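Local coordinates for protein Rho guanyl nucleotide exchange factor (Rom2), putative (Aspergillus fumigatus Af293, PDB 5O51) that probably acts as a guanine-nucleotide exchange factor for Rho-type GTPases, this chain being its CNH domain, a WD40-like beta-propeller, at residues Ser63-Ile68 and Leu77-Asn82; Lys83-Tyr88 and Lys107-His112; Ala113-Ala118 and Val130-Leu135; Arg124-Ser129 and Ile139-Pro144. One frame throughout, in Å; residues are numbered along the deposited sequence.

Contact 1 (Ser63-Ile68 and Leu77-Asn82); sequences SQVTQI and LLVLAN
Val65 faces Ala81 and Ile68 faces Val79 across the two innermost strands of one propeller blade in the CNH domain. The strands run antiparallel and form a hairpin, and a classic beta bulge sets Thr66 and Gln67 together against Leu80.

Three backbone hydrogen bonds cross the pair. Leu80 uses both its polar backbone atoms. Its N gives a bond of 2.9 Å to Gln67 O that is almost straight (171°). Its O takes one from Thr66 N that is more bent (143°). Beyond the bulge, Asn82 N binds Gln64 O from above the carbonyl plane.

The apolar contacts lie on the face that carries Val65, Ile68, Val79 and Ala81. Val65 CG1 meets Val79 CG1 at 4.1 Å, the two side chains slanting across each other, and Val65 CG2 reaches Ala81 CB. Ile68 CG1, anti to the backbone N (chi1 -161°), comes against Leu77 CD1 and Val79 CG2. Cys24 and Val26 of strand 22-28 pack on Ile68, so this face meets the preceding blade.

On the other face, Gln67 extends toward the following blade, where its NE2 binds Phe116 O. Beside it, Leu80 CG lies 3.8 Å from Thr66 OG1.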
loop_
_atom_site.group_PDB
_atom_site.type_symbol
_atom_site.label_atom_id
_atom_site.label_comp_id
_atom_site.label_asym_id
_atom_site.label_seq_id
_atom_site.Cartn_x
_atom_site.Cartn_y
_atom_site.Cartn_z
ATOM N N SER A 63 6.111 8.673 16.770
ATOM C CA SER A 63 4.972 9.504 16.603
ATOM C C SER A 63 4.680 9.712 15.133
ATOM O O SER A 63 5.575 9.616 14.329
ATOM C CB SER A 63 5.223 10.825 17.378
ATOM O OG SER A 63 5.691 11.846 16.532
ATOM N N GLN A 64 3.417 9.999 14.793
ATOM C CA GLN A 64 2.989 10.240 13.401
ATOM C C GLN A 64 3.367 9.089 12.451
ATOM O O GLN A 64 3.913 9.340 11.382
ATOM C CB GLN A 64 3.638 11.520 12.878
ATOM C CG GLN A 64 3.507 12.710 13.803
ATOM C CD GLN A 64 2.084 13.148 13.906
ATOM O OE1 GLN A 64 1.447 13.468 12.900
ATOM N NE2 GLN A 64 1.567 13.188 15.129
ATOM N N VAL A 65 3.161 7.843 12.875
ATOM C CA VAL A 65 3.552 6.653 12.041
ATOM C C VAL A 65 2.536 6.498 10.915
ATOM O O VAL A 65 1.396 6.097 11.161
ATOM C CB VAL A 65 3.648 5.356 12.837
ATOM C CG1 VAL A 65 4.101 4.222 11.908
ATOM C CG2 VAL A 65 4.656 5.530 13.995
ATOM N N THR A 66 2.926 6.869 9.696
ATOM C CA THR A 66 1.992 6.830 8.573
ATOM C C THR A 66 2.140 5.609 7.656
ATOM O O THR A 66 1.223 5.353 6.921
ATOM C CB THR A 66 2.102 8.073 7.711
ATOM O OG1 THR A 66 3.449 8.141 7.250
ATOM C CG2 THR A 66 1.764 9.370 8.525
ATOM N N GLN A 67 3.285 4.916 7.655
ATOM C CA GLN A 67 3.455 3.717 6.825
ATOM C C GLN A 67 4.431 2.757 7.500
ATOM O O GLN A 67 5.379 3.147 8.210
ATOM C CB GLN A 67 3.794 4.138 5.372
ATOM C CG GLN A 67 3.575 3.064 4.338
ATOM C CD GLN A 67 4.284 3.282 3.010
ATOM O OE1 GLN A 67 4.421 4.422 2.482
ATOM N NE2 GLN A 67 4.743 2.152 2.435
ATOM N N ILE A 68 4.148 1.470 7.366
ATOM C CA ILE A 68 4.885 0.410 8.013
ATOM C C ILE A 68 4.897 -0.861 7.131
ATOM O O ILE A 68 3.899 -1.185 6.462
ATOM C CB ILE A 68 4.317 0.125 9.412
ATOM C CG1 ILE A 68 5.322 -0.612 10.271
ATOM C CG2 ILE A 68 2.972 -0.623 9.397
ATOM C CD1 ILE A 68 4.955 -0.514 11.763
ATOM N N LEU A 77 12.102 -4.478 10.324
ATOM C CA LEU A 77 10.905 -3.671 10.349
ATOM C C LEU A 77 11.184 -2.276 9.746
ATOM O O LEU A 77 12.059 -1.574 10.191
ATOM C CB LEU A 77 10.371 -3.570 11.772
ATOM C CG LEU A 77 9.070 -2.806 11.949
ATOM C CD1 LEU A 77 7.868 -3.595 11.440
ATOM C CD2 LEU A 77 8.913 -2.470 13.444
ATOM N N LEU A 78 10.410 -1.887 8.731
ATOM C CA LEU A 78 10.502 -0.558 8.069
ATOM C C LEU A 78 9.362 0.392 8.520
ATOM O O LEU A 78 8.131 0.041 8.462
ATOM C CB LEU A 78 10.445 -0.727 6.574
ATOM C CG LEU A 78 11.443 -1.735 5.957
ATOM C CD1 LEU A 78 11.130 -1.857 4.470
ATOM C CD2 LEU A 78 12.869 -1.225 6.180
ATOM N N VAL A 79 9.763 1.566 9.030
ATOM C CA VAL A 79 8.823 2.513 9.658
ATOM C C VAL A 79 8.982 3.937 9.117
ATOM O O VAL A 79 10.052 4.505 9.207
ATOM C CB VAL A 79 9.045 2.521 11.176
ATOM C CG1 VAL A 79 8.190 3.579 11.878
ATOM C CG2 VAL A 79 8.745 1.123 11.738
ATOM N N LEU A 80 7.893 4.524 8.614
ATOM C CA LEU A 80 7.827 5.917 8.202
ATOM C C LEU A 80 7.042 6.707 9.286
ATOM O O LEU A 80 5.850 6.506 9.430
ATOM C CB LEU A 80 7.175 6.054 6.859
ATOM C CG LEU A 80 7.056 7.478 6.273
ATOM C CD1 LEU A 80 8.422 8.129 6.174
ATOM C CD2 LEU A 80 6.407 7.462 4.894
ATOM N N ALA A 81 7.755 7.553 10.078
ATOM C CA ALA A 81 7.229 8.259 11.266
ATOM C C ALA A 81 7.610 9.736 11.153
ATOM O O ALA A 81 8.805 10.093 11.086
ATOM C CB ALA A 81 7.796 7.689 12.544
ATOM N N ASN A 82 6.599 10.572 11.028
ATOM C CA ASN A 82 6.802 12.017 10.871
ATOM C C ASN A 82 7.857 12.307 9.828
ATOM O O ASN A 82 8.864 13.005 10.086
ATOM C CB ASN A 82 7.167 12.620 12.215
ATOM C CG ASN A 82 6.881 14.127 12.280
ATOM O OD1 ASN A 82 6.120 14.678 11.498
ATOM N ND2 ASN A 82 7.488 14.776 13.246
#

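Contact 2 (Lys83-Tyr88 and Lys107-His112); sequences KTLSSY and KKIQGH
Lys83 lies alongside His112 where the third and fourth strands of a propeller blade begin and end. Both side chains point the same way. Lys83 CD is 4.1 Å from His112 NE2, and the approach to the ring is oblique.

Thr84 follows with a side-chain bond. Its OG1 stands anti to the carbonyl carbon (chi1 -58°) and donates to Gly111 O at 3.1 Å. Its CG2 rests near Gln110 O.

Leu85 sits opposite a classic beta bulge made by Ile109 and Gln110. Leu85 N binds Gln110 O at 3.0 Å, with the donor almost in line with the C=O bond. Leu85 O takes two N-H groups: a bond of 2.8 Å from Ile109 N and a weak one from Gln110 N. Ile109 turns back over the strand, and its CD1 lies 4.0 Å from Leu85 CG.

Ser86 pairs with Lys108, and its CA comes close to Lys107 O. The Ile109 CD1 methyl also lies over the peptide link from Ser86 to Ser87, 3.6 Å from Ser87 N.

Ser87 and Lys107 exchange two backbone bonds. The one from Lys107 N to Ser87 O is 3.0 Å long, straight (179°) and in the carbonyl plane. Ser87 OG touches Lys107 CB at 3.4 Å.

The chain turns a corner at Ile109, within the bulge. Gln110 NE2 then binds His112 O, and Gln110 OE1 makes weak hydrogen bonds to Ser129 OG, Lys140 NZ and Tyr142 OH of the next blade. With both ends satisfied, the amide is probably held in one orientation between the blades.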
loop_
_atom_site.group_PDB
_atom_site.type_symbol
_atom_site.label_atom_id
_atom_site.label_comp_id
_atom_site.label_asym_id
_atom_site.label_seq_id
_atom_site.Cartn_x
_atom_site.Cartn_y
_atom_site.Cartn_z
ATOM N N LYS A 83 7.650 11.662 8.681
ATOM C CA LYS A 83 8.443 11.814 7.439
ATOM C C LYS A 83 9.847 11.286 7.450
ATOM O O LYS A 83 10.574 11.433 6.464
ATOM C CB LYS A 83 8.390 13.248 6.929
ATOM C CG LYS A 83 6.949 13.702 6.796
ATOM C CD LYS A 83 6.903 15.119 6.281
ATOM C CE LYS A 83 5.485 15.473 5.858
ATOM N NZ LYS A 83 5.310 16.948 5.809
ATOM N N THR A 84 10.196 10.575 8.511
ATOM C CA THR A 84 11.498 9.942 8.605
ATOM C C THR A 84 11.311 8.433 8.479
ATOM O O THR A 84 10.549 7.821 9.291
ATOM C CB THR A 84 12.173 10.266 9.946
ATOM O OG1 THR A 84 12.288 11.679 10.073
ATOM C CG2 THR A 84 13.580 9.646 10.037
ATOM N N LEU A 85 12.066 7.866 7.525
ATOM C CA LEU A 85 12.110 6.444 7.245
ATOM C C LEU A 85 13.248 5.791 7.980
ATOM O O LEU A 85 14.380 6.227 7.862
ATOM C CB LEU A 85 12.224 6.210 5.720
ATOM C CG LEU A 85 12.243 4.722 5.265
ATOM C CD1 LEU A 85 10.914 4.018 5.635
ATOM C CD2 LEU A 85 12.502 4.598 3.759
ATOM N N SER A 86 12.958 4.717 8.725
ATOM C CA SER A 86 13.961 4.023 9.543
ATOM C C SER A 86 13.756 2.515 9.568
ATOM O O SER A 86 12.638 2.032 9.441
ATOM C CB SER A 86 13.949 4.480 11.051
ATOM O OG SER A 86 13.748 5.876 11.282
ATOM N N SER A 87 14.811 1.789 9.890
ATOM C CA SER A 87 14.718 0.382 10.113
ATOM C C SER A 87 14.855 0.044 11.593
ATOM O O SER A 87 15.471 0.771 12.374
ATOM C CB SER A 87 15.798 -0.331 9.317
ATOM O OG SER A 87 17.047 -0.205 9.983
ATOM N N TYR A 88 14.253 -1.055 11.999
ATOM C CA TYR A 88 14.511 -1.641 13.314
ATOM C C TYR A 88 14.735 -3.139 13.105
ATOM O O TYR A 88 14.090 -3.753 12.245
ATOM C CB TYR A 88 13.315 -1.500 14.224
ATOM C CG TYR A 88 12.910 -0.137 14.627
ATOM C CD1 TYR A 88 12.197 0.669 13.764
ATOM C CD2 TYR A 88 13.163 0.344 15.938
ATOM C CE1 TYR A 88 11.750 1.916 14.147
ATOM C CE2 TYR A 88 12.788 1.637 16.310
ATOM C CZ TYR A 88 12.081 2.398 15.379
ATOM O OH TYR A 88 11.645 3.642 15.682
ATOM N N LYS A 107 17.524 2.840 13.117
ATOM C CA LYS A 107 18.524 3.203 12.149
ATOM C C LYS A 107 17.882 4.109 11.067
ATOM O O LYS A 107 17.021 3.673 10.292
ATOM C CB LYS A 107 19.121 1.922 11.618
ATOM C CG LYS A 107 20.393 2.090 10.836
ATOM C CD LYS A 107 21.272 0.840 10.949
ATOM C CE LYS A 107 22.188 0.682 9.728
ATOM N NZ LYS A 107 22.940 1.929 9.357
ATOM N N LYS A 108 18.264 5.386 11.024
ATOM C CA LYS A 108 17.807 6.315 9.955
ATOM C C LYS A 108 18.160 5.862 8.533
ATOM O O LYS A 108 19.289 5.492 8.264
ATOM C CB LYS A 108 18.426 7.677 10.173
ATOM C CG LYS A 108 17.817 8.749 9.310
ATOM C CD LYS A 108 18.354 10.102 9.757
ATOM C CE LYS A 108 17.669 11.257 9.049
ATOM N NZ LYS A 108 18.416 12.552 9.140
ATOM N N ILE A 109 17.194 5.841 7.631
ATOM C CA ILE A 109 17.499 5.451 6.254
ATOM C C ILE A 109 17.473 6.709 5.420
ATOM O O ILE A 109 18.399 6.971 4.697
ATOM C CB ILE A 109 16.538 4.409 5.662
ATOM C CG1 ILE A 109 16.584 3.110 6.469
ATOM C CG2 ILE A 109 16.897 4.120 4.192
ATOM C CD1 ILE A 109 15.297 2.329 6.345
ATOM N N GLN A 110 16.410 7.473 5.550
ATOM C CA GLN A 110 16.265 8.724 4.898
ATOM C C GLN A 110 15.483 9.689 5.802
ATOM O O GLN A 110 14.417 9.324 6.399
ATOM C CB GLN A 110 15.498 8.499 3.626
ATOM C CG GLN A 110 15.093 9.776 2.920
ATOM C CD GLN A 110 14.909 9.555 1.433
ATOM O OE1 GLN A 110 15.787 8.989 0.768
ATOM N NE2 GLN A 110 13.781 10.021 0.896
ATOM N N GLY A 111 15.967 10.934 5.800
ATOM C CA GLY A 111 15.473 11.993 6.652
ATOM C C GLY A 111 14.106 12.559 6.397
ATOM O O GLY A 111 13.385 12.876 7.377
ATOM N N HIS A 112 13.757 12.716 5.115
ATOM C CA HIS A 112 12.513 13.362 4.691
ATOM C C HIS A 112 11.934 12.440 3.626
ATOM O O HIS A 112 12.617 12.151 2.680
ATOM C CB HIS A 112 12.788 14.776 4.127
ATOM C CG HIS A 112 11.562 15.634 4.014
ATOM N ND1 HIS A 112 10.700 15.562 2.942
ATOM C CD2 HIS A 112 11.038 16.556 4.856
ATOM C CE1 HIS A 112 9.692 16.397 3.131
ATOM N NE2 HIS A 112 9.881 17.021 4.282
#

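Contact 3 (Ala113-Ala118 and Val130-Leu135); sequences ANFFKA and VKTSAL
Val130 O accepts two backbone N-H groups, from Asn114 and Phe115, where strand 115-120 meets strand 125-132. The bond from Asn114 N is 3.0 Å long. The one from Phe115 N is longer, at 3.3 Å, but straighter (166°), and it lies in the carbonyl plane. Asn114 and Phe115 together face Val130, a classic beta bulge. Val130 N completes the pairing by giving a bond of 2.9 Å to Phe115 O, so both polar backbone atoms of Val130 are satisfied here.

Asn114 continues the pairing with its side chain. Its OD1 takes the N-H of Thr132 at 2.9 Å, from above the carbonyl plane of the amide, and stands in for a backbone oxygen. The same OD1 lies 3.2 Å from Lys131 CA. Thr132 OG1 faces other partners, bonding to Ser137 OG and to Ser180 N. Its methyl CG2 turns to Asn114 CB instead.

The Phe115 ring lies flat along Val130. A chi1 of 61° puts CG between the backbone N and the carbonyl carbon and brings the ring back over the neighbouring strand. Val130 CB sits over the ring centre, 4.1 Å from it and 10° off the normal, a CH-pi contact. Val130 CG1 touches Phe115 CZ.

Phe116 packs on Leu78 and Leu80 of the preceding blade. The pairing belongs to the hairpin of the two innermost strands in a blade of the CNH beta-propeller.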
loop_
_atom_site.group_PDB
_atom_site.type_symbol
_atom_site.label_atom_id
_atom_site.label_comp_id
_atom_site.label_asym_id
_atom_site.label_seq_id
_atom_site.Cartn_x
_atom_site.Cartn_y
_atom_site.Cartn_z
ATOM N N ALA A 113 10.714 11.929 3.808
ATOM C CA ALA A 113 10.079 11.038 2.814
ATOM C C ALA A 113 8.604 11.090 2.980
ATOM O O ALA A 113 8.076 11.127 4.106
ATOM C CB ALA A 113 10.583 9.593 2.961
ATOM N N ASN A 114 7.916 11.080 1.874
ATOM C CA ASN A 114 6.461 11.071 1.846
ATOM C C ASN A 114 5.817 9.665 1.753
ATOM O O ASN A 114 4.784 9.473 2.324
ATOM C CB ASN A 114 6.000 11.982 0.686
ATOM C CG ASN A 114 6.530 13.399 0.866
ATOM O OD1 ASN A 114 7.467 13.838 0.182
ATOM N ND2 ASN A 114 6.025 14.063 1.907
ATOM N N PHE A 115 6.390 8.734 0.990
ATOM C CA PHE A 115 5.998 7.305 1.009
ATOM C C PHE A 115 7.164 6.407 0.619
ATOM O O PHE A 115 8.261 6.903 0.285
ATOM C CB PHE A 115 4.698 6.966 0.223
ATOM C CG PHE A 115 4.721 7.267 -1.260
ATOM C CD1 PHE A 115 4.364 8.528 -1.731
ATOM C CD2 PHE A 115 4.966 6.272 -2.188
ATOM C CE1 PHE A 115 4.333 8.806 -3.091
ATOM C CE2 PHE A 115 4.930 6.535 -3.554
ATOM C CZ PHE A 115 4.614 7.802 -4.010
ATOM N N PHE A 116 6.973 5.097 0.800
ATOM C CA PHE A 116 7.937 4.113 0.378
ATOM C C PHE A 116 7.329 2.816 -0.153
ATOM O O PHE A 116 6.167 2.535 0.070
ATOM C CB PHE A 116 8.912 3.853 1.496
ATOM C CG PHE A 116 8.428 2.899 2.578
ATOM C CD1 PHE A 116 8.638 1.529 2.469
ATOM C CD2 PHE A 116 7.852 3.391 3.757
ATOM C CE1 PHE A 116 8.261 0.660 3.487
ATOM C CE2 PHE A 116 7.481 2.526 4.779
ATOM C CZ PHE A 116 7.708 1.146 4.644
ATOM N N LYS A 117 8.159 2.003 -0.796
ATOM C CA LYS A 117 7.774 0.684 -1.267
ATOM C C LYS A 117 8.964 -0.308 -1.255
ATOM O O LYS A 117 10.054 -0.025 -1.759
ATOM C CB LYS A 117 7.207 0.832 -2.660
ATOM C CG LYS A 117 6.671 -0.450 -3.247
ATOM C CD LYS A 117 5.294 -0.729 -2.721
ATOM C CE LYS A 117 4.847 -2.150 -3.042
ATOM N NZ LYS A 117 5.042 -2.491 -4.474
ATOM N N ALA A 118 8.741 -1.463 -0.653
ATOM C CA ALA A 118 9.737 -2.535 -0.593
ATOM C C ALA A 118 9.239 -3.672 -1.423
ATOM O O ALA A 118 8.178 -4.239 -1.107
ATOM C CB ALA A 118 9.908 -3.033 0.828
ATOM N N VAL A 130 10.236 7.942 -1.642
ATOM C CA VAL A 130 9.814 8.958 -2.578
ATOM C C VAL A 130 9.492 10.219 -1.800
ATOM O O VAL A 130 8.648 10.187 -0.915
ATOM C CB VAL A 130 8.559 8.495 -3.284
ATOM C CG1 VAL A 130 8.030 9.564 -4.250
ATOM C CG2 VAL A 130 8.838 7.170 -3.983
ATOM N N LYS A 131 10.212 11.305 -2.088
ATOM C CA LYS A 131 9.725 12.664 -1.810
ATOM C C LYS A 131 8.919 13.224 -2.988
ATOM O O LYS A 131 9.293 13.053 -4.112
ATOM C CB LYS A 131 10.886 13.608 -1.521
ATOM C CG LYS A 131 10.438 15.062 -1.337
ATOM C CD LYS A 131 11.458 15.883 -0.576
ATOM C CE LYS A 131 12.777 16.002 -1.326
ATOM N NZ LYS A 131 13.715 16.801 -0.502
ATOM N N THR A 132 7.832 13.921 -2.732
ATOM C CA THR A 132 6.980 14.401 -3.814
ATOM C C THR A 132 6.248 15.643 -3.367
ATOM O O THR A 132 5.986 15.809 -2.182
ATOM C CB THR A 132 5.962 13.306 -4.266
ATOM O OG1 THR A 132 5.243 13.720 -5.448
ATOM C CG2 THR A 132 4.958 12.960 -3.142
ATOM N N SER A 133 5.956 16.520 -4.324
ATOM C CA SER A 133 5.087 17.694 -4.136
ATOM C C SER A 133 4.277 17.878 -5.428
ATOM O O SER A 133 4.486 17.132 -6.370
ATOM C CB SER A 133 5.947 18.939 -3.852
ATOM O OG SER A 133 7.084 18.992 -4.704
ATOM N N ALA A 134 3.352 18.843 -5.481
ATOM C CA ALA A 134 2.858 19.365 -6.776
ATOM C C ALA A 134 4.034 20.210 -7.280
ATOM O O ALA A 134 4.362 21.231 -6.670
ATOM C CB ALA A 134 1.600 20.209 -6.602
ATOM N N LEU A 135 4.682 19.750 -8.352
ATOM C CA LEU A 135 6.025 20.194 -8.786
ATOM C C LEU A 135 6.782 18.949 -9.252
ATOM O O LEU A 135 6.838 18.671 -10.445
ATOM C CB LEU A 135 6.812 20.987 -7.691
ATOM C CG LEU A 135 8.272 21.464 -7.871
ATOM C CD1 LEU A 135 8.392 22.971 -7.656
ATOM C CD2 LEU A 135 9.244 20.725 -6.955
#

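Contact 4 (Arg124-Ser129 and Ile139-Pro144); sequences RHLVCS and IKVYEP
Glu143 OE1 is gripped by two nitrogens of Arg124. Arg124 NE donates to it at 2.7 Å and Arg124 NH2 at 2.9 Å, so the guanidinium meets this single oxygen side-on, in its own plane. NE comes nearly along the C-O axis, and NH2 comes on the syn side. The two flat groups are turned 58° apart. Glu143 CG lies between its backbone N and carbonyl carbon (chi1 60°), and the extended chain beyond carries OE1 to the arginine. Arg124 is exposed and poorly ordered, so this salt bridge is probably not rigid. Phe171 makes a cation-pi contact with the same arginine.

Next to it, His125 O lies 3.0 Å from Pro144 CD. Leu126 sends CD1 to Val141 CG1 at 3.9 Å, and its CD2 rests on Tyr142 O.

The two strands are the middle pair of a four-stranded propeller blade and form an antiparallel hairpin. Val127 N binds Tyr142 O at 3.3 Å. Ser129 and Lys140 exchange two shorter backbone bonds, both in the carbonyl plane. Between these pairs Cys128 faces Val141, and Cys128 CA comes 3.1 Å from Lys140 O.

At the far end, Pro144 O accepts a hydrogen bond from Lys169 NZ of the outer strand. The Tyr142 ring leans along strand 125-132 with its edge toward Val127 O, and Tyr142 CE1 lies 4.0 Å from Ser129 OG.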
loop_
_atom_site.group_PDB
_atom_site.type_symbol
_atom_site.label_atom_id
_atom_site.label_comp_id
_atom_site.label_asym_id
_atom_site.label_seq_id
_atom_site.Cartn_x
_atom_site.Cartn_y
_atom_site.Cartn_z
ATOM N N ARG A 124 19.666 -7.938 -6.477
ATOM C CA ARG A 124 19.295 -7.905 -5.040
ATOM C C ARG A 124 17.770 -7.741 -4.878
ATOM O O ARG A 124 17.009 -8.043 -5.808
ATOM C CB ARG A 124 20.079 -6.830 -4.257
ATOM C CG ARG A 124 21.544 -7.184 -4.021
ATOM C CD ARG A 124 22.382 -6.874 -5.245
ATOM N NE ARG A 124 22.217 -5.463 -5.618
ATOM C CZ ARG A 124 22.077 -4.976 -6.853
ATOM N NH1 ARG A 124 22.063 -5.763 -7.930
ATOM N NH2 ARG A 124 21.943 -3.660 -7.014
ATOM N N HIS A 125 17.306 -7.338 -3.698
ATOM C CA HIS A 125 15.950 -6.817 -3.599
ATOM C C HIS A 125 15.865 -5.634 -2.650
ATOM O O HIS A 125 16.730 -5.464 -1.845
ATOM C CB HIS A 125 14.933 -7.924 -3.346
ATOM C CG HIS A 125 15.083 -8.657 -2.050
ATOM N ND1 HIS A 125 14.906 -8.050 -0.828
ATOM C CD2 HIS A 125 15.255 -9.980 -1.796
ATOM C CE1 HIS A 125 14.989 -8.964 0.123
ATOM N NE2 HIS A 125 15.198 -10.143 -0.438
ATOM N N LEU A 126 14.808 -4.826 -2.785
ATOM C CA LEU A 126 14.931 -3.363 -2.662
ATOM C C LEU A 126 13.902 -2.631 -1.813
ATOM O O LEU A 126 12.869 -3.187 -1.482
ATOM C CB LEU A 126 14.908 -2.771 -4.069
ATOM C CG LEU A 126 16.032 -3.206 -5.005
ATOM C CD1 LEU A 126 15.726 -2.634 -6.375
ATOM C CD2 LEU A 126 17.405 -2.744 -4.532
ATOM N N VAL A 127 14.240 -1.390 -1.453
ATOM C CA VAL A 127 13.372 -0.440 -0.748
ATOM C C VAL A 127 13.459 0.941 -1.472
ATOM O O VAL A 127 14.539 1.435 -1.614
ATOM C CB VAL A 127 13.847 -0.257 0.721
ATOM C CG1 VAL A 127 12.962 0.707 1.485
ATOM C CG2 VAL A 127 13.887 -1.573 1.469
ATOM N N CYS A 128 12.344 1.538 -1.915
ATOM C CA CYS A 128 12.349 2.912 -2.493
ATOM C C CYS A 128 11.662 3.861 -1.580
ATOM O O CYS A 128 10.598 3.537 -1.067
ATOM C CB CYS A 128 11.613 3.047 -3.820
ATOM S SG CYS A 128 11.827 1.643 -4.878
ATOM N N SER A 129 12.243 5.041 -1.417
ATOM C CA SER A 129 11.605 6.170 -0.728
ATOM C C SER A 129 11.410 7.336 -1.685
ATOM O O SER A 129 12.303 7.669 -2.441
ATOM C CB SER A 129 12.462 6.625 0.427
ATOM O OG SER A 129 13.707 7.008 -0.050
ATOM N N ILE A 139 13.171 10.013 -6.171
ATOM C CA ILE A 139 13.102 8.617 -5.803
ATOM C C ILE A 139 14.474 8.067 -5.433
ATOM O O ILE A 139 15.385 8.114 -6.248
ATOM C CB ILE A 139 12.564 7.760 -6.964
ATOM C CG1 ILE A 139 11.084 8.044 -7.235
ATOM C CG2 ILE A 139 12.736 6.290 -6.639
ATOM C CD1 ILE A 139 10.847 9.009 -8.360
ATOM N N LYS A 140 14.584 7.436 -4.262
ATOM C CA LYS A 140 15.826 6.814 -3.823
ATOM C C LYS A 140 15.626 5.330 -3.602
ATOM O O LYS A 140 14.574 4.908 -3.117
ATOM C CB LYS A 140 16.326 7.451 -2.550
ATOM C CG LYS A 140 16.873 8.845 -2.711
ATOM C CD LYS A 140 17.974 9.102 -1.685
ATOM C CE LYS A 140 18.294 10.584 -1.553
ATOM N NZ LYS A 140 18.511 10.977 -0.131
ATOM N N VAL A 141 16.643 4.545 -3.933
ATOM C CA VAL A 141 16.527 3.094 -3.994
ATOM C C VAL A 141 17.634 2.491 -3.102
ATOM O O VAL A 141 18.652 3.105 -2.965
ATOM C CB VAL A 141 16.588 2.690 -5.471
ATOM C CG1 VAL A 141 16.326 1.202 -5.651
ATOM C CG2 VAL A 141 15.615 3.547 -6.277
ATOM N N TYR A 142 17.398 1.363 -2.421
ATOM C CA TYR A 142 18.322 0.850 -1.357
ATOM C C TYR A 142 18.455 -0.640 -1.373
ATOM O O TYR A 142 17.501 -1.329 -1.679
ATOM C CB TYR A 142 17.822 1.191 0.044
ATOM C CG TYR A 142 17.926 2.642 0.378
ATOM C CD1 TYR A 142 16.970 3.528 -0.080
ATOM C CD2 TYR A 142 18.982 3.134 1.138
ATOM C CE1 TYR A 142 17.053 4.877 0.176
ATOM C CE2 TYR A 142 19.081 4.486 1.387
ATOM C CZ TYR A 142 18.104 5.347 0.908
ATOM O OH TYR A 142 18.134 6.696 1.157
ATOM N N GLU A 143 19.608 -1.153 -0.950
ATOM C CA GLU A 143 19.870 -2.597 -1.017
ATOM C C GLU A 143 20.411 -3.115 0.316
ATOM O O GLU A 143 21.079 -2.382 1.017
ATOM C CB GLU A 143 20.845 -2.904 -2.179
ATOM C CG GLU A 143 22.239 -2.242 -2.113
ATOM C CD GLU A 143 23.052 -2.320 -3.432
ATOM O OE1 GLU A 143 22.751 -3.158 -4.317
ATOM O OE2 GLU A 143 24.008 -1.522 -3.592
ATOM N N PRO A 144 20.103 -4.372 0.684
ATOM C CA PRO A 144 20.648 -4.986 1.904
ATOM C C PRO A 144 22.159 -4.857 2.165
ATOM O O PRO A 144 22.984 -5.121 1.288
ATOM C CB PRO A 144 20.262 -6.452 1.725
ATOM C CG PRO A 144 18.903 -6.360 1.132
ATOM C CD PRO A 144 19.009 -5.202 0.148
#

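In the fold
From the N terminus, contact 1 comes first and closes the hairpin of strands 65-71 and 76-81. Contact 2 follows in series. It closes a longer excursion and adds strand 107-110 at the edge of the same four-stranded blade. The chain then crosses to the next blade. There contact 3 closes the hairpin of strands 115-120 and 125-132, and contact 4 that of strands 125-132 and 137-143. These two share strand 125-132, and their segments alternate along the chain, so they cross. No contact nests inside another. The blades meet through Gln67 with Phe116, joining contacts 1 and 3. Leu85 with Phe116 links contacts 2 and 3, and Gln110 ties contact 2 to contact 4.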